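Local coordinates for protein endo-1,3-beta-glucanase, family GH16 (Zobellia galactanivorans, PDB 5FUI) that probably binds laminarin, a beta-1,3-glucan, through this C-terminal family 6 carbohydrate-binding module of a marine laminarinase, at residues S21-K26 with N41-S46; G71-D76 with F114-I119. All coordinates share one frame; numbering follows the deposited sequence. Where two conformers were deposited one is given.

Contact 1 (S21-K26 with N41-S46). With APY (2-aminomethyl-pyridine), chain C.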
loop_
_atom_site.group_PDB
_atom_site.type_symbol
_atom_site.label_atom_id
_atom_site.label_comp_id
_atom_site.label_asym_id
_atom_site.label_seq_id
_atom_site.Cartn_x
_atom_site.Cartn_y
_atom_site.Cartn_z
ATOM N N SER A 21 -1.691 -12.725 -1.559
ATOM C CA SER A 21 -2.715 -11.862 -0.977
ATOM C C SER A 21 -3.738 -12.726 -0.230
ATOM O O SER A 21 -3.807 -14.005 -0.391
ATOM C CB SER A 21 -3.476 -11.057 -2.039
ATOM O OG SER A 21 -4.224 -11.958 -2.892
ATOM N N ASN A 22 -4.548 -12.052 0.572
ATOM C CA ASN A 22 -5.690 -12.673 1.221
ATOM C C ASN A 22 -6.877 -11.765 1.034
ATOM O O ASN A 22 -6.792 -10.618 1.374
ATOM C CB ASN A 22 -5.428 -12.800 2.743
ATOM C CG ASN A 22 -6.652 -13.267 3.517
ATOM O OD1 ASN A 22 -7.062 -12.632 4.499
ATOM N ND2 ASN A 22 -7.182 -14.380 3.129
ATOM N N ASP A 23 -7.971 -12.320 0.532
ATOM C CA ASP A 23 -9.264 -11.641 0.568
ATOM C C ASP A 23 -9.277 -10.258 -0.067
ATOM O O ASP A 23 -9.829 -9.306 0.479
ATOM C CB ASP A 23 -9.861 -11.630 2.005
ATOM C CG ASP A 23 -11.325 -11.338 2.056
ATOM O OD1 ASP A 23 -12.030 -11.499 1.001
ATOM O OD2 ASP A 23 -11.789 -10.814 3.115
ATOM N N VAL A 24 -8.709 -10.179 -1.278
ATOM C CA VAL A 24 -8.845 -8.960 -2.075
ATOM C C VAL A 24 -9.181 -9.321 -3.504
ATOM O O VAL A 24 -9.074 -10.515 -3.889
ATOM C CB VAL A 24 -7.534 -8.126 -2.065
ATOM C CG1 VAL A 24 -7.146 -7.690 -0.631
ATOM C CG2 VAL A 24 -6.386 -8.828 -2.797
ATOM N N GLN A 25 -9.588 -8.326 -4.311
ATOM C CA GLN A 25 -9.801 -8.652 -5.710
ATOM C C GLN A 25 -9.273 -7.505 -6.555
ATOM O O GLN A 25 -9.267 -6.361 -6.172
ATOM C CB GLN A 25 -11.291 -8.782 -6.024
ATOM C CG GLN A 25 -11.883 -10.039 -5.368
ATOM C CD GLN A 25 -13.339 -10.190 -5.588
ATOM O OE1 GLN A 25 -13.842 -9.936 -6.670
ATOM N NE2 GLN A 25 -14.037 -10.549 -4.537
ATOM N N LYS A 26 -8.856 -7.826 -7.759
ATOM C CA LYS A 26 -8.427 -6.812 -8.754
ATOM C C LYS A 26 -9.624 -6.287 -9.569
ATOM O O LYS A 26 -10.615 -7.031 -9.812
ATOM C CB LYS A 26 -7.436 -7.425 -9.761
ATOM C CG LYS A 26 -6.121 -7.958 -9.191
ATOM C CD LYS A 26 -5.264 -8.491 -10.330
ATOM C CE LYS A 26 -3.963 -9.085 -9.859
ATOM N NZ LYS A 26 -4.091 -9.534 -8.467
ATOM N N ASN A 41 -11.494 -6.144 6.537
ATOM C CA ASN A 41 -10.628 -6.281 7.721
ATOM C C ASN A 41 -9.859 -7.607 7.519
ATOM O O ASN A 41 -10.489 -8.638 7.239
ATOM C CB ASN A 41 -11.522 -6.450 8.968
ATOM C CG ASN A 41 -12.240 -5.180 9.369
ATOM O OD1 ASN A 41 -12.346 -4.251 8.634
ATOM N ND2 ASN A 41 -12.658 -5.121 10.647
ATOM N N GLY A 42 -8.559 -7.604 7.767
ATOM C CA GLY A 42 -7.789 -8.818 7.699
ATOM C C GLY A 42 -7.323 -9.254 6.329
ATOM O O GLY A 42 -6.508 -10.199 6.180
ATOM N N SER A 43 -7.779 -8.544 5.259
ATOM C CA SER A 43 -7.149 -8.673 3.925
ATOM C C SER A 43 -5.693 -8.163 3.973
ATOM O O SER A 43 -5.345 -7.345 4.807
ATOM C CB SER A 43 -7.901 -7.787 2.958
ATOM O OG SER A 43 -9.261 -8.193 2.844
ATOM N N TRP A 44 -4.855 -8.690 3.074
ATOM C CA TRP A 44 -3.516 -8.212 2.943
ATOM C C TRP A 44 -2.922 -8.525 1.611
ATOM O O TRP A 44 -3.481 -9.351 0.832
ATOM C CB TRP A 44 -2.586 -8.743 4.079
ATOM C CG TRP A 44 -2.615 -10.275 4.215
ATOM C CD1 TRP A 44 -3.416 -11.060 5.032
ATOM C CD2 TRP A 44 -1.838 -11.226 3.389
ATOM N NE1 TRP A 44 -3.171 -12.408 4.815
ATOM C CE2 TRP A 44 -2.247 -12.557 3.787
ATOM C CE3 TRP A 44 -0.925 -11.081 2.301
ATOM C CZ2 TRP A 44 -1.739 -13.678 3.189
ATOM C CZ3 TRP A 44 -0.368 -12.271 1.745
ATOM C CH2 TRP A 44 -0.776 -13.514 2.200
ATOM N N MET A 45 -1.782 -7.898 1.326
ATOM C CA MET A 45 -1.062 -8.145 0.070
ATOM C C MET A 45 0.407 -8.145 0.393
ATOM O O MET A 45 0.856 -7.330 1.220
ATOM C CB MET A 45 -1.353 -7.070 -0.953
ATOM C CG MET A 45 -2.800 -6.938 -1.377
ATOM S SD MET A 45 -3.775 -5.783 -0.268
ATOM C CE MET A 45 -3.253 -4.245 -0.906
ATOM N N SER A 46 1.188 -8.940 -0.311
ATOM C CA SER A 46 2.623 -9.022 -0.046
ATOM C C SER A 46 3.402 -8.892 -1.375
ATOM O O SER A 46 3.089 -9.587 -2.333
ATOM C CB SER A 46 2.915 -10.382 0.622
ATOM O OG SER A 46 4.256 -10.648 0.899
HETATM N N APY C . 2.967 -8.626 6.151
HETATM C CM APY C . 1.751 -8.492 5.373
HETATM C C2 APY C . 1.530 -9.995 5.397
HETATM C C3 APY C . 0.660 -10.518 6.324
HETATM C C4 APY C . 0.479 -11.916 6.445
HETATM C C5 APY C . 1.282 -12.770 5.667
HETATM C C6 APY C . 2.168 -12.240 4.742
HETATM N N1 APY C . 2.310 -10.869 4.665
HETATM O O HOH W 1 -10.560 -10.818 5.498
#

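Contact 2 (G71-D76 with F114-I119). With APY (2-aminomethyl-pyridine), chain C.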
loop_
_atom_site.group_PDB
_atom_site.type_symbol
_atom_site.label_atom_id
_atom_site.label_comp_id
_atom_site.label_asym_id
_atom_site.label_seq_id
_atom_site.Cartn_x
_atom_site.Cartn_y
_atom_site.Cartn_z
ATOM N N GLY A 71 -11.117 3.379 6.589
ATOM C CA GLY A 71 -10.148 2.418 5.999
ATOM C C GLY A 71 -8.778 2.643 6.624
ATOM O O GLY A 71 -8.363 3.804 6.838
ATOM N N ARG A 72 -8.040 1.588 6.895
ATOM C CA ARG A 72 -6.773 1.759 7.629
ATOM C C ARG A 72 -5.944 0.555 7.321
ATOM O O ARG A 72 -6.459 -0.581 7.278
ATOM C CB ARG A 72 -7.050 1.838 9.162
ATOM C CG ARG A 72 -5.802 2.269 9.902
ATOM C CD ARG A 72 -6.151 2.216 11.423
ATOM N NE ARG A 72 -4.981 2.719 12.135
ATOM C CZ ARG A 72 -4.825 3.941 12.573
ATOM N NH1 ARG A 72 -5.802 4.826 12.467
ATOM N NH2 ARG A 72 -3.701 4.265 13.171
ATOM N N PHE A 73 -4.654 0.766 7.096
ATOM C CA PHE A 73 -3.769 -0.379 6.843
ATOM C C PHE A 73 -2.391 -0.120 7.421
ATOM O O PHE A 73 -2.027 1.039 7.710
ATOM C CB PHE A 73 -3.694 -0.746 5.340
ATOM C CG PHE A 73 -3.156 0.350 4.454
ATOM C CD1 PHE A 73 -4.079 1.288 3.840
ATOM C CD2 PHE A 73 -1.781 0.419 4.161
ATOM C CE1 PHE A 73 -3.552 2.219 2.975
ATOM C CE2 PHE A 73 -1.285 1.377 3.295
ATOM C CZ PHE A 73 -2.167 2.259 2.668
ATOM N N SER A 74 -1.666 -1.217 7.653
ATOM C CA SER A 74 -0.244 -1.115 8.131
ATOM C C SER A 74 0.672 -1.582 7.024
ATOM O O SER A 74 0.286 -2.372 6.163
ATOM C CB SER A 74 -0.011 -1.987 9.381
ATOM O OG SER A 74 -0.271 -3.380 9.045
ATOM N N SER A 75 1.866 -1.013 7.030
ATOM C CA SER A 75 2.942 -1.472 6.116
ATOM C C SER A 75 4.093 -2.061 6.969
ATOM O O SER A 75 4.357 -1.615 8.097
ATOM C CB SER A 75 3.479 -0.371 5.214
ATOM O OG SER A 75 3.870 0.714 6.028
ATOM N N ASP A 76 4.734 -3.110 6.409
ATOM C CA ASP A 76 5.806 -3.786 7.144
ATOM C C ASP A 76 6.792 -4.437 6.222
ATOM O O ASP A 76 6.494 -4.623 5.025
ATOM C CB ASP A 76 5.199 -4.848 8.087
ATOM C CG ASP A 76 4.734 -6.058 7.366
ATOM O OD1 ASP A 76 5.537 -6.927 7.045
ATOM O OD2 ASP A 76 3.523 -6.156 6.996
ATOM N N PHE A 114 7.695 -6.697 1.188
ATOM C CA PHE A 114 6.907 -5.534 1.655
ATOM C C PHE A 114 5.448 -5.924 1.809
ATOM O O PHE A 114 4.880 -6.496 0.858
ATOM C CB PHE A 114 7.124 -4.428 0.627
ATOM C CG PHE A 114 6.396 -3.118 0.907
ATOM C CD1 PHE A 114 6.888 -2.181 1.815
ATOM C CD2 PHE A 114 5.265 -2.827 0.196
ATOM C CE1 PHE A 114 6.186 -1.005 2.033
ATOM C CE2 PHE A 114 4.590 -1.641 0.399
ATOM C CZ PHE A 114 5.034 -0.749 1.331
ATOM N N GLY A 115 4.829 -5.709 2.987
ATOM C CA GLY A 115 3.493 -6.168 3.228
ATOM C C GLY A 115 2.554 -5.012 3.572
ATOM O O GLY A 115 2.952 -4.093 4.297
ATOM N N LEU A 116 1.314 -5.088 3.068
ATOM C CA LEU A 116 0.231 -4.158 3.460
ATOM C C LEU A 116 -0.884 -4.970 4.082
ATOM O O LEU A 116 -1.276 -5.980 3.491
ATOM C CB LEU A 116 -0.346 -3.407 2.192
ATOM C CG LEU A 116 0.734 -2.569 1.500
ATOM C CD1 LEU A 116 0.067 -1.845 0.331
ATOM C CD2 LEU A 116 1.351 -1.621 2.499
ATOM N N TYR A 117 -1.307 -4.571 5.275
ATOM C CA TYR A 117 -2.277 -5.386 5.974
ATOM C C TYR A 117 -3.449 -4.507 6.340
ATOM O O TYR A 117 -3.290 -3.477 7.022
ATOM C CB TYR A 117 -1.589 -5.912 7.278
ATOM C CG TYR A 117 -2.136 -7.229 7.786
ATOM C CD1 TYR A 117 -3.450 -7.333 8.209
ATOM C CD2 TYR A 117 -1.336 -8.410 7.778
ATOM C CE1 TYR A 117 -3.977 -8.551 8.682
ATOM C CE2 TYR A 117 -1.818 -9.604 8.239
ATOM C CZ TYR A 117 -3.106 -9.673 8.739
ATOM O OH TYR A 117 -3.562 -10.923 9.152
ATOM N N SER A 118 -4.646 -4.900 5.938
ATOM C CA SER A 118 -5.835 -4.114 6.223
ATOM C C SER A 118 -6.303 -4.305 7.665
ATOM O O SER A 118 -6.722 -5.402 8.078
ATOM C CB SER A 118 -6.942 -4.571 5.289
ATOM O OG SER A 118 -8.122 -3.791 5.540
ATOM N N ILE A 119 -6.212 -3.227 8.408
ATOM C CA ILE A 119 -6.769 -3.176 9.767
ATOM C C ILE A 119 -8.261 -2.941 9.709
ATOM O O ILE A 119 -9.033 -3.614 10.449
ATOM C CB ILE A 119 -6.106 -2.014 10.543
ATOM C CG1 ILE A 119 -4.601 -2.365 10.710
ATOM C CG2 ILE A 119 -6.814 -1.783 11.909
ATOM C CD1 ILE A 119 -3.796 -1.127 11.177
HETATM N N APY C . 2.967 -8.626 6.151
HETATM C CM APY C . 1.751 -8.492 5.373
HETATM C C2 APY C . 1.530 -9.995 5.397
HETATM C C3 APY C . 0.660 -10.518 6.324
HETATM C C4 APY C . 0.479 -11.916 6.445
HETATM C C5 APY C . 1.282 -12.770 5.667
HETATM C C6 APY C . 2.168 -12.240 4.742
HETATM N N1 APY C . 2.310 -10.869 4.665
#

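Contact 1 (S21-K26 with N41-S46)
The indole of Trp-44 is sandwiched between Asn-22 and Ser-21 on one face and the pyridine ring of the bound 2-aminomethyl-pyridine on the other. On the protein side, CB of Asn-22 makes a CH-pi contact, sitting 3.4 Å from the centroid of the five-membered ring, while the backbone of Ser-21 runs beneath the rim of the six-membered ring, its CA 3.6 Å from Trp-44 CZ3. Across the indole, APY C4 lies over the middle of the ring system, 3.9 Å from Trp-44 CE2. At the edge, in plane, is the backbone N of Ser-46. Trp-44 CG stands between its own N and carbonyl carbon (chi1 53°), which lays the indole back over the 21-22 strand. Beneath it, Asn-22 and Trp-44 form an antiparallel hydrogen-bonded pair, with Asn-22 N to Trp-44 O at 2.9 Å. Beyond the strand end, Ser-43 OG donates to Asp-23 O at 2.7 Å, approaching from above the carbonyl plane. With an alanine at Trp-44, the pyridine is likely to lose the flat surface it rests on, and Asn-22 CB its cover. The chemistry is that of an aromatic platform backed by the edge strand, as in many carbohydrate-binding modules, where such a ring meets a pyranose.

Contact 2 (G71-D76 with F114-I119)
Asp-76 and Tyr-117 reach the bound 2-aminomethyl-pyridine from the same face of an antiparallel strand pair; Ser-74 points to this face too, and Gly-115 leaves its own position there without a side chain. The carboxylate of Asp-76 takes the ligand's amine with both oxygens: APY N donates to OD2 at 2.7 Å and, weakly, to OD1 at 3.2 Å. With CG of Asp-76 set between its backbone N and carbonyl carbon (chi1 75°), the group leans over Gly-115, where a side chain would run into both the carboxylate and the amine. Tyr-117 offers its ring edge to the pyridine, CD2 standing 3.2 Å from APY C3, and its CB packs on Ser-74 OG at 3.4 Å. On the opposite face, Phe-73 and Leu-116 lie side by side and point the same way, with Phe-73 CE2 4.1 Å from Leu-116 CD2; that methyl also meets Ser-75 CB at 3.7 Å. Where the chain turns a corner, Ile-119 runs alongside the extended Arg-72, whose NE is in a salt bridge with Glu-86. Two reciprocal backbone pairs, Ser-74 with Tyr-117 and Asp-76 with Gly-115, knit the strands together. They are inner neighbours in the five-stranded sheet of the beta-sandwich, between strands 44-52 and 82-88, and Tyr-62 of the other sheet packs against Phe-73, Ser-75, Phe-114 and Leu-116.

How the contacts relate
Contact 1 and contact 2 both reach the same antiparallel sheet, joined where strand 44-52 pairs with strand 110-118, and their centres are about 10 Å apart. Probable hydrogen bonds stitch them: Ser-43 O to Ser-118 N at 2.8 Å and Gly-42 N to Ser-118 O at 2.9 Å. Trp-44 CB also packs 3.1 Å from Leu-116 O. Their shared product is the pocket around one 2-aminomethyl-pyridine: contact 1 supplies the ring face, contact 2 the carboxylate and the edge of a second aromatic ring, and the rings of Trp-44 and Tyr-117 meet with planes at about 30°. A second copy of the ligand lies about 7 Å from the Ser-43 side chain, in a separate pocket formed by Tyr-38, Ile-39, Asn-40 and Gly-122.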